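Local coordinates for spindle assembly abnormal protein 6 (PDB 4G79) that serves as the central scaffold of the centriole, its homodimers assembling into the cartwheel that sets ninefold symmetry and supports centrosome duplication, at residues L53-S58 / D90-V95. Residues are numbered along the deposited sequence; the frame is centred on the assembly and turned at random.
Sequences LKFEIS and DAFPKV
The bond from Val95 N to Ala91 O (3.1 Å) closes the helical turn from which Phe92 and Pro93 meet Leu53 and Phe55. This is the globular N-terminal head domain of SAS-6, an XRCC4-like alpha-beta fold, and the contact seats the N-terminal end of helix 92-102 against strand 51-58. The strand is paired on both sides, through Leu53, Phe55 and Ile57 to strand 66-71 and through Lys54 and Glu56 to strand 29-44.

Everything that crosses between the two segments is apolar. Leu53 does most of the work with its two methyls. CD1 sits at the edge of the Phe92 ring, close to its plane and 3.9 Å from Phe92 CD2, and also touches Pro93 CD at 3.8 Å. The other methyl, CD2, lies against the proline further round, 4.0 Å from Pro93 CG, and the two side chains cross at nearly a right angle.

Phe92 holds its CG anti to the backbone N (chi1 177°), which carries the ring from the helix toward the strand. Inside the fold this ring also meets Tyr76 and Phe134, the latter edge-to-face, while Leu85 touches it from a loop. Leu53, Phe55, Phe92 and Pro93 are all buried. One turn along the helix, Val95 instead packs on Ile128 of the second subunit.

The Phe55 ring approaches Phe92 obliquely, with an angle of about 53° between the ring planes. The closest approach of the two rings is Phe55 CZ to Phe92 CE2, 3.9 Å.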
loop_
_atom_site.group_PDB
_atom_site.type_symbol
_atom_site.label_atom_id
_atom_site.label_comp_id
_atom_site.label_asym_id
_atom_site.label_seq_id
_atom_site.Cartn_x
_atom_site.Cartn_y
_atom_site.Cartn_z
ATOM N N LEU A 53 22.646 4.452 1.313
ATOM C CA LEU A 53 22.376 3.118 0.765
ATOM C C LEU A 53 22.437 3.285 -0.717
ATOM O O LEU A 53 22.016 4.340 -1.184
ATOM C CB LEU A 53 21.014 2.553 1.176
ATOM C CG LEU A 53 20.827 2.206 2.643
ATOM C CD1 LEU A 53 19.404 1.683 2.854
ATOM C CD2 LEU A 53 21.848 1.142 3.088
ATOM N N LYS A 54 22.968 2.312 -1.473
ATOM C CA LYS A 54 23.021 2.446 -2.930
ATOM C C LYS A 54 22.276 1.277 -3.550
ATOM O O LYS A 54 22.516 0.153 -3.152
ATOM C CB LYS A 54 24.480 2.508 -3.424
ATOM C CG LYS A 54 24.609 2.701 -4.930
ATOM C CD LYS A 54 25.964 3.235 -5.255
ATOM C CE LYS A 54 26.144 3.327 -6.761
ATOM N NZ LYS A 54 25.608 4.611 -7.284
ATOM N N PHE A 55 21.340 1.542 -4.490
ATOM C CA PHE A 55 20.584 0.491 -5.192
ATOM C C PHE A 55 21.036 0.486 -6.610
ATOM O O PHE A 55 21.139 1.562 -7.201
ATOM C CB PHE A 55 19.065 0.728 -5.109
ATOM C CG PHE A 55 18.499 0.495 -3.739
ATOM C CD1 PHE A 55 18.579 1.478 -2.760
ATOM C CD2 PHE A 55 17.862 -0.705 -3.428
ATOM C CE1 PHE A 55 18.049 1.255 -1.485
ATOM C CE2 PHE A 55 17.332 -0.918 -2.154
ATOM C CZ PHE A 55 17.449 0.055 -1.191
ATOM N N GLU A 56 21.377 -0.686 -7.154
ATOM C CA GLU A 56 21.889 -0.754 -8.531
ATOM C C GLU A 56 21.254 -1.887 -9.259
ATOM O O GLU A 56 21.176 -3.005 -8.731
ATOM C CB GLU A 56 23.417 -0.931 -8.584
ATOM C CG GLU A 56 24.260 0.213 -8.019
ATOM C CD GLU A 56 25.732 -0.135 -7.895
ATOM O OE1 GLU A 56 26.124 -0.680 -6.837
ATOM O OE2 GLU A 56 26.487 0.101 -8.867
ATOM N N ILE A 57 20.781 -1.608 -10.487
ATOM C CA ILE A 57 20.193 -2.673 -11.305
ATOM C C ILE A 57 20.923 -2.734 -12.657
ATOM O O ILE A 57 21.395 -1.719 -13.179
ATOM C CB ILE A 57 18.664 -2.606 -11.482
ATOM C CG1 ILE A 57 18.192 -1.367 -12.253
ATOM C CG2 ILE A 57 17.857 -2.885 -10.168
ATOM C CD1 ILE A 57 16.750 -1.516 -12.734
ATOM N N SER A 58 21.055 -3.946 -13.180
ATOM C CA SER A 58 21.662 -4.213 -14.487
ATOM C C SER A 58 21.083 -5.480 -15.044
ATOM O O SER A 58 20.451 -6.247 -14.314
ATOM C CB SER A 58 23.184 -4.331 -14.386
ATOM O OG SER A 58 23.564 -5.371 -13.499
ATOM N N ASP A 90 18.138 2.658 9.511
ATOM C CA ASP A 90 19.095 1.628 9.942
ATOM C C ASP A 90 18.556 0.206 9.690
ATOM O O ASP A 90 19.281 -0.687 9.259
ATOM C CB ASP A 90 19.393 1.810 11.444
ATOM C CG ASP A 90 20.500 0.922 11.976
ATOM O OD1 ASP A 90 21.682 1.257 11.756
ATOM O OD2 ASP A 90 20.182 -0.096 12.632
ATOM N N ALA A 91 17.285 -0.006 10.017
ATOM C CA ALA A 91 16.660 -1.322 9.888
ATOM C C ALA A 91 16.235 -1.607 8.439
ATOM O O ALA A 91 16.174 -2.769 8.040
ATOM C CB ALA A 91 15.454 -1.403 10.803
ATOM N N PHE A 92 15.954 -0.557 7.660
ATOM C CA PHE A 92 15.429 -0.711 6.300
ATOM C C PHE A 92 16.223 -1.678 5.406
ATOM O O PHE A 92 15.553 -2.552 4.850
ATOM C CB PHE A 92 15.277 0.635 5.599
ATOM C CG PHE A 92 14.802 0.558 4.169
ATOM C CD1 PHE A 92 13.493 0.165 3.874
ATOM C CD2 PHE A 92 15.616 0.984 3.127
ATOM C CE1 PHE A 92 13.029 0.160 2.561
ATOM C CE2 PHE A 92 15.151 0.976 1.812
ATOM C CZ PHE A 92 13.868 0.545 1.534
ATOM N N PRO A 93 17.578 -1.617 5.220
ATOM C CA PRO A 93 18.211 -2.594 4.302
ATOM C C PRO A 93 18.090 -4.040 4.809
ATOM O O PRO A 93 17.859 -4.939 4.027
ATOM C CB PRO A 93 19.677 -2.133 4.241
ATOM C CG PRO A 93 19.887 -1.349 5.521
ATOM C CD PRO A 93 18.582 -0.657 5.748
ATOM N N LYS A 94 18.195 -4.241 6.099
ATOM C CA LYS A 94 18.094 -5.550 6.741
ATOM C C LYS A 94 16.734 -6.208 6.470
ATOM O O LYS A 94 16.672 -7.371 6.103
ATOM C CB LYS A 94 18.296 -5.401 8.270
ATOM C CG LYS A 94 19.552 -4.617 8.681
ATOM C CD LYS A 94 19.608 -4.418 10.198
ATOM C CE LYS A 94 20.885 -3.751 10.638
ATOM N NZ LYS A 94 20.885 -3.489 12.103
ATOM N N VAL A 95 15.654 -5.468 6.699
ATOM C CA VAL A 95 14.282 -5.970 6.541
ATOM C C VAL A 95 13.989 -6.198 5.053
ATOM O O VAL A 95 13.389 -7.208 4.701
ATOM C CB VAL A 95 13.267 -5.008 7.239
ATOM C CG1 VAL A 95 11.852 -5.525 7.112
ATOM C CG2 VAL A 95 13.601 -4.853 8.733
#